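Local structure of dehydrogenase (Sinorhizobium meliloti, 3UOE) at residues Ala97-Leu108 with Thr127-Asn138; Gly109-Met117 with His139-Ala150. The protein probably works as an oxidoreductase of the malate/L-lactate dehydrogenase (LDH2/MDH2) family, though its substrate is not established. All blocks are in the same frame, centred on the assembly; numbering follows the deposited sequence.

Contact 1 of 2, residues Ala97-Leu108 with Thr127-Asn138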
loop_
_atom_site.group_PDB
_atom_site.type_symbol
_atom_site.label_atom_id
_atom_site.label_comp_id
_atom_site.label_asym_id
_atom_site.label_seq_id
_atom_site.Cartn_x
_atom_site.Cartn_y
_atom_site.Cartn_z
ATOM N N ALA A 97 -19.321 11.277 -8.988
ATOM C CA ALA A 97 -20.010 10.007 -9.175
ATOM C C ALA A 97 -19.413 8.869 -8.341
ATOM O O ALA A 97 -20.138 7.987 -7.884
ATOM C CB ALA A 97 -20.050 9.627 -10.670
ATOM N N SER A 98 -18.100 8.886 -8.136
ATOM C CA SER A 98 -17.446 7.764 -7.456
ATOM C C SER A 98 -16.796 8.154 -6.135
ATOM O O SER A 98 -16.053 7.366 -5.547
ATOM C CB SER A 98 -16.399 7.105 -8.363
ATOM O OG SER A 98 -16.989 6.575 -9.527
ATOM N N PHE A 99 -17.082 9.362 -5.663
ATOM C CA PHE A 99 -16.359 9.902 -4.521
ATOM C C PHE A 99 -17.308 10.360 -3.424
ATOM O O PHE A 99 -18.009 11.364 -3.577
ATOM C CB PHE A 99 -15.453 11.060 -4.957
ATOM C CG PHE A 99 -14.423 11.454 -3.920
ATOM C CD1 PHE A 99 -14.813 12.025 -2.707
ATOM C CD2 PHE A 99 -13.066 11.267 -4.163
ATOM C CE1 PHE A 99 -13.874 12.393 -1.757
ATOM C CE2 PHE A 99 -12.118 11.631 -3.220
ATOM C CZ PHE A 99 -12.526 12.197 -2.008
ATOM N N LEU A 100 -17.312 9.621 -2.316
ATOM C CA LEU A 100 -18.163 9.937 -1.174
ATOM C C LEU A 100 -17.339 10.642 -0.099
ATOM O O LEU A 100 -16.382 10.080 0.437
ATOM C CB LEU A 100 -18.753 8.658 -0.581
ATOM C CG LEU A 100 -20.165 8.587 0.016
ATOM C CD1 LEU A 100 -20.115 7.832 1.345
ATOM C CD2 LEU A 100 -20.834 9.929 0.199
ATOM N N SER A 101 -17.720 11.873 0.212
ATOM C CA SER A 101 -17.118 12.615 1.308
ATOM C C SER A 101 -17.959 12.450 2.567
ATOM O O SER A 101 -19.147 12.768 2.571
ATOM C CB SER A 101 -17.029 14.094 0.944
ATOM O OG SER A 101 -16.495 14.827 2.021
ATOM N N VAL A 102 -17.350 11.955 3.638
ATOM C CA VAL A 102 -18.100 11.672 4.857
ATOM C C VAL A 102 -17.617 12.523 6.016
ATOM O O VAL A 102 -16.440 12.512 6.366
ATOM C CB VAL A 102 -18.021 10.165 5.275
ATOM C CG1 VAL A 102 -18.866 9.901 6.520
ATOM C CG2 VAL A 102 -18.467 9.267 4.148
ATOM N N ASP A 103 -18.538 13.274 6.598
ATOM C CA ASP A 103 -18.311 13.895 7.892
ATOM C C ASP A 103 -18.789 12.914 8.960
ATOM O O ASP A 103 -19.978 12.609 9.034
ATOM C CB ASP A 103 -19.084 15.211 7.988
ATOM C CG ASP A 103 -18.940 15.878 9.341
ATOM O OD1 ASP A 103 -18.379 15.256 10.270
ATOM O OD2 ASP A 103 -19.388 17.036 9.476
ATOM N N GLY A 104 -17.861 12.415 9.775
ATOM C CA GLY A 104 -18.174 11.418 10.791
ATOM C C GLY A 104 -19.068 11.915 11.915
ATOM O O GLY A 104 -19.685 11.112 12.626
ATOM N N GLU A 105 -19.145 13.236 12.076
ATOM C CA GLU A 105 -19.964 13.848 13.125
ATOM C C GLU A 105 -19.594 13.316 14.505
ATOM O O GLU A 105 -20.454 13.173 15.374
ATOM C CB GLU A 105 -21.469 13.647 12.854
ATOM C CG GLU A 105 -21.990 14.382 11.599
ATOM C CD GLU A 105 -23.447 14.057 11.247
ATOM O OE1 GLU A 105 -24.131 13.355 12.031
ATOM O OE2 GLU A 105 -23.915 14.506 10.172
ATOM N N ARG A 106 -18.310 13.008 14.682
ATOM C CA ARG A 106 -17.783 12.561 15.969
ATOM C C ARG A 106 -18.277 11.154 16.322
ATOM O O ARG A 106 -18.206 10.735 17.476
ATOM C CB ARG A 106 -18.166 13.579 17.056
ATOM C CG ARG A 106 -17.452 14.919 16.885
ATOM C CD ARG A 106 -18.216 16.142 17.427
ATOM N NE ARG A 106 -19.439 15.830 18.163
ATOM C CZ ARG A 106 -20.660 16.054 17.681
ATOM N NH1 ARG A 106 -20.810 16.588 16.468
ATOM N NH2 ARG A 106 -21.731 15.740 18.405
ATOM N N GLY A 107 -18.783 10.433 15.321
ATOM C CA GLY A 107 -19.349 9.119 15.547
ATOM C C GLY A 107 -18.313 8.065 15.877
ATOM O O GLY A 107 -17.103 8.295 15.763
ATOM N N LEU A 108 -18.793 6.904 16.308
ATOM C CA LEU A 108 -17.925 5.772 16.566
ATOM C C LEU A 108 -17.359 5.332 15.231
ATOM O O LEU A 108 -18.083 5.284 14.239
ATOM C CB LEU A 108 -18.716 4.640 17.203
ATOM C CG LEU A 108 -19.318 4.965 18.562
ATOM C CD1 LEU A 108 -20.082 3.756 19.104
ATOM C CD2 LEU A 108 -18.224 5.395 19.540
ATOM N N THR A 127 -20.354 2.069 -11.134
ATOM C CA THR A 127 -19.056 2.739 -11.253
ATOM C C THR A 127 -17.856 1.802 -11.323
ATOM O O THR A 127 -16.850 2.147 -11.946
ATOM C CB THR A 127 -18.836 3.774 -10.130
ATOM O OG1 THR A 127 -18.736 3.101 -8.866
ATOM C CG2 THR A 127 -19.993 4.792 -10.101
ATOM N N GLY A 128 -17.973 0.631 -10.684
ATOM C CA GLY A 128 -16.911 -0.366 -10.632
ATOM C C GLY A 128 -15.844 -0.054 -9.589
ATOM O O GLY A 128 -15.215 -0.951 -9.030
ATOM N N LEU A 129 -15.645 1.234 -9.329
ATOM C CA LEU A 129 -14.669 1.705 -8.349
ATOM C C LEU A 129 -15.277 2.895 -7.619
ATOM O O LEU A 129 -15.878 3.770 -8.244
ATOM C CB LEU A 129 -13.371 2.113 -9.052
ATOM C CG LEU A 129 -12.344 3.018 -8.361
ATOM C CD1 LEU A 129 -11.392 2.235 -7.456
ATOM C CD2 LEU A 129 -11.536 3.804 -9.406
ATOM N N ALA A 130 -15.136 2.921 -6.302
ATOM C CA ALA A 130 -15.639 4.035 -5.514
ATOM C C ALA A 130 -14.808 4.233 -4.259
ATOM O O ALA A 130 -14.166 3.305 -3.767
ATOM C CB ALA A 130 -17.100 3.827 -5.154
ATOM N N ILE A 131 -14.826 5.449 -3.741
ATOM C CA ILE A 131 -14.069 5.756 -2.545
ATOM C C ILE A 131 -14.895 6.570 -1.562
ATOM O O ILE A 131 -15.625 7.475 -1.952
ATOM C CB ILE A 131 -12.787 6.543 -2.887
ATOM C CG1 ILE A 131 -11.985 6.836 -1.616
ATOM C CG2 ILE A 131 -13.143 7.833 -3.645
ATOM C CD1 ILE A 131 -10.508 7.178 -1.873
ATOM N N ALA A 132 -14.775 6.228 -0.286
ATOM C CA ALA A 132 -15.306 7.051 0.782
ATOM C C ALA A 132 -14.156 7.613 1.630
ATOM O O ALA A 132 -13.282 6.873 2.113
ATOM C CB ALA A 132 -16.297 6.255 1.639
ATOM N N ALA A 133 -14.151 8.933 1.780
ATOM C CA ALA A 133 -13.111 9.622 2.522
ATOM C C ALA A 133 -13.726 10.234 3.769
ATOM O O ALA A 133 -14.526 11.169 3.684
ATOM C CB ALA A 133 -12.454 10.691 1.655
ATOM N N ILE A 134 -13.333 9.701 4.923
ATOM C CA ILE A 134 -13.960 10.016 6.203
ATOM C C ILE A 134 -13.103 10.925 7.066
ATOM O O ILE A 134 -11.900 10.713 7.202
ATOM C CB ILE A 134 -14.216 8.721 7.025
ATOM C CG1 ILE A 134 -15.051 7.718 6.224
ATOM C CG2 ILE A 134 -14.869 9.045 8.362
ATOM C CD1 ILE A 134 -14.861 6.284 6.685
ATOM N N ARG A 135 -13.739 11.930 7.656
ATOM C CA ARG A 135 -13.097 12.796 8.632
ATOM C C ARG A 135 -13.995 12.844 9.859
ATOM O O ARG A 135 -15.127 12.367 9.816
ATOM C CB ARG A 135 -12.895 14.210 8.065
ATOM C CG ARG A 135 -14.190 14.988 7.854
ATOM C CD ARG A 135 -13.981 16.198 6.950
ATOM N NE ARG A 135 -15.187 17.010 6.821
ATOM C CZ ARG A 135 -16.143 16.813 5.912
ATOM N NH1 ARG A 135 -16.051 15.818 5.034
ATOM N NH2 ARG A 135 -17.207 17.610 5.887
ATOM N N ASN A 136 -13.485 13.400 10.954
ATOM C CA ASN A 136 -14.293 13.638 12.145
ATOM C C ASN A 136 -15.012 12.376 12.625
ATOM O O ASN A 136 -16.187 12.421 13.010
ATOM C CB ASN A 136 -15.290 14.775 11.878
ATOM C CG ASN A 136 -15.850 15.391 13.157
ATOM O OD1 ASN A 136 -15.209 15.382 14.205
ATOM N ND2 ASN A 136 -17.056 15.943 13.063
ATOM N N ALA A 137 -14.299 11.251 12.586
ATOM C CA ALA A 137 -14.763 9.992 13.170
ATOM C C ALA A 137 -13.745 9.469 14.183
ATOM O O ALA A 137 -12.565 9.767 14.087
ATOM C CB ALA A 137 -15.008 8.949 12.086
ATOM N N ASN A 138 -14.204 8.675 15.144
ATOM C CA ASN A 138 -13.314 8.087 16.125
ATOM C C ASN A 138 -12.585 6.864 15.599
ATOM O O ASN A 138 -12.754 6.451 14.457
ATOM C CB ASN A 138 -14.053 7.724 17.420
ATOM C CG ASN A 138 -14.348 8.937 18.280
ATOM O OD1 ASN A 138 -13.599 9.250 19.214
ATOM N ND2 ASN A 138 -15.439 9.633 17.967
HETATM O O HOH W 1 -18.361 17.924 14.743
#

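Contact 2 of 2, residues Gly109-Met117 with His139-Ala150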
loop_
_atom_site.group_PDB
_atom_site.type_symbol
_atom_site.label_atom_id
_atom_site.label_comp_id
_atom_site.label_asym_id
_atom_site.label_seq_id
_atom_site.Cartn_x
_atom_site.Cartn_y
_atom_site.Cartn_z
ATOM N N GLY A 109 -16.068 5.019 15.201
ATOM C CA GLY A 109 -15.412 4.652 13.953
ATOM C C GLY A 109 -16.107 3.567 13.139
ATOM O O GLY A 109 -16.478 3.783 11.990
ATOM N N PRO A 110 -16.261 2.375 13.722
ATOM C CA PRO A 110 -16.840 1.236 12.999
ATOM C C PRO A 110 -18.261 1.503 12.496
ATOM O O PRO A 110 -18.643 1.000 11.440
ATOM C CB PRO A 110 -16.856 0.125 14.052
ATOM C CG PRO A 110 -15.780 0.489 14.989
ATOM C CD PRO A 110 -15.746 1.990 15.045
ATOM N N VAL A 111 -19.034 2.273 13.253
ATOM C CA VAL A 111 -20.396 2.612 12.836
ATOM C C VAL A 111 -20.365 3.482 11.583
ATOM O O VAL A 111 -21.189 3.329 10.674
ATOM C CB VAL A 111 -21.161 3.372 13.944
ATOM C CG1 VAL A 111 -22.544 3.820 13.449
ATOM C CG2 VAL A 111 -21.265 2.514 15.213
ATOM N N VAL A 112 -19.418 4.413 11.547
ATOM C CA VAL A 112 -19.333 5.344 10.434
ATOM C C VAL A 112 -18.753 4.621 9.221
ATOM O O VAL A 112 -19.238 4.782 8.110
ATOM C CB VAL A 112 -18.483 6.596 10.792
ATOM C CG1 VAL A 112 -18.096 7.366 9.525
ATOM C CG2 VAL A 112 -19.243 7.506 11.766
HETATM N N MSE A 113 -17.726 3.807 9.455
HETATM C CA MSE A 113 -17.108 3.020 8.394
HETATM C C MSE A 113 -18.107 2.071 7.714
HETATM O O MSE A 113 -18.215 2.052 6.485
HETATM C CB MSE A 113 -15.913 2.231 8.944
HETATM C CG MSE A 113 -15.215 1.355 7.930
HETATM SE SE MSE A 113 -14.496 2.355 6.389
HETATM C CE MSE A 113 -12.837 3.028 7.215
HETATM N N MSE A 114 -18.835 1.286 8.509
HETATM C CA MSE A 114 -19.757 0.302 7.935
HETATM C C MSE A 114 -20.918 0.962 7.190
HETATM O O MSE A 114 -21.448 0.414 6.230
HETATM C CB MSE A 114 -20.266 -0.687 8.995
HETATM C CG MSE A 114 -19.189 -1.648 9.511
HETATM SE SE MSE A 114 -18.311 -2.679 8.081
HETATM C CE MSE A 114 -19.851 -3.682 7.425
ATOM N N ASP A 115 -21.309 2.151 7.622
ATOM C CA ASP A 115 -22.380 2.850 6.932
ATOM C C ASP A 115 -21.875 3.376 5.589
ATOM O O ASP A 115 -22.571 3.292 4.570
ATOM C CB ASP A 115 -22.951 3.980 7.791
ATOM C CG ASP A 115 -24.324 4.411 7.325
ATOM O OD1 ASP A 115 -25.310 3.711 7.645
ATOM O OD2 ASP A 115 -24.411 5.438 6.618
ATOM N N ALA A 116 -20.656 3.910 5.607
ATOM C CA ALA A 116 -19.983 4.371 4.398
ATOM C C ALA A 116 -19.846 3.236 3.392
ATOM O O ALA A 116 -19.998 3.434 2.184
ATOM C CB ALA A 116 -18.612 4.930 4.747
HETATM N N MSE A 117 -19.549 2.044 3.898
HETATM C CA MSE A 117 -19.426 0.878 3.038
HETATM C C MSE A 117 -20.763 0.529 2.391
HETATM O O MSE A 117 -20.826 0.236 1.195
HETATM C CB MSE A 117 -18.874 -0.327 3.806
HETATM C CG MSE A 117 -18.649 -1.533 2.911
HETATM SE SE MSE A 117 -17.760 -3.074 3.749
HETATM C CE MSE A 117 -16.341 -2.130 4.722
ATOM N N HIS A 139 -11.776 6.290 16.475
ATOM C CA HIS A 139 -10.809 5.267 16.116
ATOM C C HIS A 139 -11.499 4.066 15.490
ATOM O O HIS A 139 -12.544 3.621 15.967
ATOM C CB HIS A 139 -10.020 4.862 17.366
ATOM C CG HIS A 139 -8.818 4.022 17.079
ATOM N ND1 HIS A 139 -8.812 2.654 17.238
ATOM C CD2 HIS A 139 -7.576 4.356 16.658
ATOM C CE1 HIS A 139 -7.622 2.183 16.920
ATOM N NE2 HIS A 139 -6.856 3.192 16.557
HETATM N N MSE A 140 -10.898 3.551 14.421
HETATM C CA MSE A 140 -11.492 2.503 13.596
HETATM C C MSE A 140 -11.243 1.102 14.130
HETATM O O MSE A 140 -11.874 0.135 13.695
HETATM C CB MSE A 140 -10.916 2.586 12.182
HETATM C CG MSE A 140 -11.390 3.794 11.429
HETATM SE SE MSE A 140 -13.313 3.643 11.156
HETATM C CE MSE A 140 -13.730 5.568 11.023
ATOM N N GLY A 141 -10.303 0.984 15.056
ATOM C CA GLY A 141 -9.883 -0.326 15.497
ATOM C C GLY A 141 -9.191 -1.075 14.374
ATOM O O GLY A 141 -8.498 -0.474 13.552
HETATM N N MSE A 142 -9.385 -2.390 14.340
HETATM C CA MSE A 142 -8.645 -3.267 13.441
HETATM C C MSE A 142 -9.188 -3.229 12.025
HETATM O O MSE A 142 -10.303 -3.677 11.782
HETATM C CB MSE A 142 -8.704 -4.700 13.970
HETATM C CG MSE A 142 -8.162 -5.755 13.009
HETATM SE SE MSE A 142 -8.394 -7.587 13.713
HETATM C CE MSE A 142 -10.319 -7.785 13.473
ATOM N N LEU A 143 -8.395 -2.726 11.086
ATOM C CA LEU A 143 -8.893 -2.515 9.728
ATOM C C LEU A 143 -9.227 -3.811 8.977
ATOM O O LEU A 143 -9.995 -3.788 8.019
ATOM C CB LEU A 143 -7.921 -1.656 8.917
ATOM C CG LEU A 143 -7.588 -0.270 9.489
ATOM C CD1 LEU A 143 -6.899 0.603 8.436
ATOM C CD2 LEU A 143 -8.842 0.419 10.019
ATOM N N ALA A 144 -8.657 -4.933 9.411
ATOM C CA ALA A 144 -8.934 -6.218 8.772
ATOM C C ALA A 144 -10.436 -6.512 8.783
ATOM O O ALA A 144 -10.964 -7.156 7.870
ATOM C CB ALA A 144 -8.147 -7.356 9.459
ATOM N N TYR A 145 -11.120 -6.026 9.818
ATOM C CA TYR A 145 -12.551 -6.259 9.975
ATOM C C TYR A 145 -13.314 -5.774 8.735
ATOM O O TYR A 145 -14.178 -6.478 8.209
ATOM C CB TYR A 145 -13.069 -5.547 11.231
ATOM C CG TYR A 145 -14.509 -5.882 11.585
ATOM C CD1 TYR A 145 -15.569 -5.231 10.961
ATOM C CD2 TYR A 145 -14.802 -6.850 12.537
ATOM C CE1 TYR A 145 -16.890 -5.540 11.270
ATOM C CE2 TYR A 145 -16.114 -7.167 12.860
ATOM C CZ TYR A 145 -17.155 -6.511 12.222
ATOM O OH TYR A 145 -18.459 -6.822 12.544
ATOM N N TYR A 146 -12.979 -4.568 8.283
ATOM C CA TYR A 146 -13.631 -3.949 7.137
ATOM C C TYR A 146 -13.168 -4.598 5.834
ATOM O O TYR A 146 -13.994 -4.931 4.986
ATOM C CB TYR A 146 -13.375 -2.437 7.127
ATOM C CG TYR A 146 -13.557 -1.811 8.495
ATOM C CD1 TYR A 146 -14.828 -1.698 9.073
ATOM C CD2 TYR A 146 -12.463 -1.361 9.223
ATOM C CE1 TYR A 146 -15.003 -1.141 10.344
ATOM C CE2 TYR A 146 -12.621 -0.797 10.484
ATOM C CZ TYR A 146 -13.890 -0.690 11.042
ATOM O OH TYR A 146 -14.034 -0.127 12.290
ATOM N N ALA A 147 -11.859 -4.792 5.683
ATOM C CA ALA A 147 -11.325 -5.486 4.505
ATOM C C ALA A 147 -11.994 -6.846 4.325
ATOM O O ALA A 147 -12.337 -7.247 3.213
ATOM C CB ALA A 147 -9.801 -5.651 4.608
ATOM N N GLU A 148 -12.184 -7.552 5.432
ATOM C CA GLU A 148 -12.782 -8.874 5.386
ATOM C C GLU A 148 -14.248 -8.796 4.992
ATOM O O GLU A 148 -14.730 -9.631 4.231
ATOM C CB GLU A 148 -12.644 -9.569 6.738
ATOM C CG GLU A 148 -13.140 -11.003 6.754
ATOM C CD GLU A 148 -12.926 -11.663 8.101
ATOM O OE1 GLU A 148 -13.652 -11.316 9.058
ATOM O OE2 GLU A 148 -12.024 -12.520 8.203
ATOM N N ALA A 149 -14.951 -7.793 5.521
ATOM C CA ALA A 149 -16.365 -7.625 5.241
ATOM C C ALA A 149 -16.565 -7.377 3.748
ATOM O O ALA A 149 -17.479 -7.918 3.129
ATOM C CB ALA A 149 -16.933 -6.481 6.048
ATOM N N ALA A 150 -15.709 -6.543 3.173
ATOM C CA ALA A 150 -15.783 -6.266 1.748
ATOM C C ALA A 150 -15.550 -7.563 0.973
ATOM O O ALA A 150 -16.305 -7.899 0.055
ATOM C CB ALA A 150 -14.751 -5.204 1.362
HETATM O O HOH W 2 -14.800 4.260 17.698
#

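Contact 1 of 2, residues Ala97-Leu108 with Thr127-Asn138
Strands 99-105 and 129-135 run parallel, their axes 4.7 Å apart and inclined by 19°. Backbone hydrogen bonds run from the pair Ile131 N and Ser98 O to the pair Gly104 N and Arg135 O. On one face the Phe99 ring lies beside Ile131, pointing the same way. Its CD2 is 3.5 Å from Ile131 CG2, and its far end reaches the methyl of Ala133. Further along this face the Arg135 guanidinium passes Asp103, whose CB sits over one of its faces, 3.7 Å from Arg135 NH2. Asp103 OD2 lies well out of the guanidinium plane and beyond salt-bridge distance of Arg135 NH2, so any attraction is probably only general. On the other face Leu100 meets Ala132, and Val102 CB packs 4.0 Å from Ile134 CG1.

Polar side chains close the end near the turn Gly104-Gly107. Asp103 holds CG anti to the backbone N (chi1 177°), which sets the carboxylate beside Asn136. Asn136 ND2 lies 3.2 Å from Asp103 OD1, on the syn lone pair of that oxygen. Glu105 N is 2.8 Å from Asp103 OD1, above the carboxylate plane, and closes an Asx turn. Arg106 N bonds to Asn136 O at 2.8 Å. A water joins Arg106 NH1 to Asn136 ND2. Gly107 O accepts from both Asn138 N and ND2, the latter from above the carbonyl plane; Asn138 OD1 turns to Arg78. At the start of the strands Ser98 OG bonds to Ser98 OG of the second subunit. With helix 109-127, the two strands form a classic beta-alpha-beta unit.

Contact 2 of 2, residues Gly109-Met117 with His139-Ala150
A tyrosine knob from helix 144-150 enters a hole on helix 109-117, in a helix pair that is nearly parallel at 22°. The axes are 11.2 Å apart, and large side chains span the distance. The knob is Tyr146, set among Pro110, Met113, Met114 and Met117; the methionines here are selenomethionines.

Met113 covers one face of the ring. Its CG makes a CH-pi contact 3.5 Å from the ring centroid, while SE stands higher above the same face, a more distant Met-aromatic contact. With CG anti to the backbone N (chi1 179°), the Met113 chain starts out over the ring, then bends twice. Met114 approaches differently: its SE lies at the ring edge, in plane, 3.8 Å from Tyr146 CD1. At the base of the knob, Met117 CE touches Tyr146 CB at 3.8 Å, and its SE packs against Ala149 and Ala150.

The hydroxyl end is fixed within its own segment. Tyr146 OH donates to Met140 O at 2.6 Å, on a carbonyl lone pair, and the phenol oxygen also lies against Pro110. Pro110 CA is 3.2 Å from Tyr146 OH. The side chain of Met140 crosses Met113 at about a right angle, with SE 3.7 Å from Met113 CB and 3.3 Å from Gly109 O. A water bridges Gly109 N and His139 O.

Strand 285-291 lies beside this pair, touching Met113, Met140 and Ala150, and helix 46-61 packs on Pro110 and Tyr145.

Overall arrangement
Both contacts are largely buried, but contact 2 lies deeper, its centre about 8 Å from that of the chain, against about 16 Å for contact 1. Their segments alternate along the chain: strand 99-105 leads into helix 109-127, then strand 129-137 leads on towards helix 144-152. Contact 1 rests on backbone hydrogen bonds, ends in a polar cluster and also reaches the second subunit. Contact 2 is held mainly by methionine side chains (selenomethionine in this crystal) round the Tyr146 ring, with no other chain touching it. The two meet where Val112 packs on Val102 and Ile134, and where Met113 reaches Ile134, so the helix covers the sheet face bearing Val102 and Ile134.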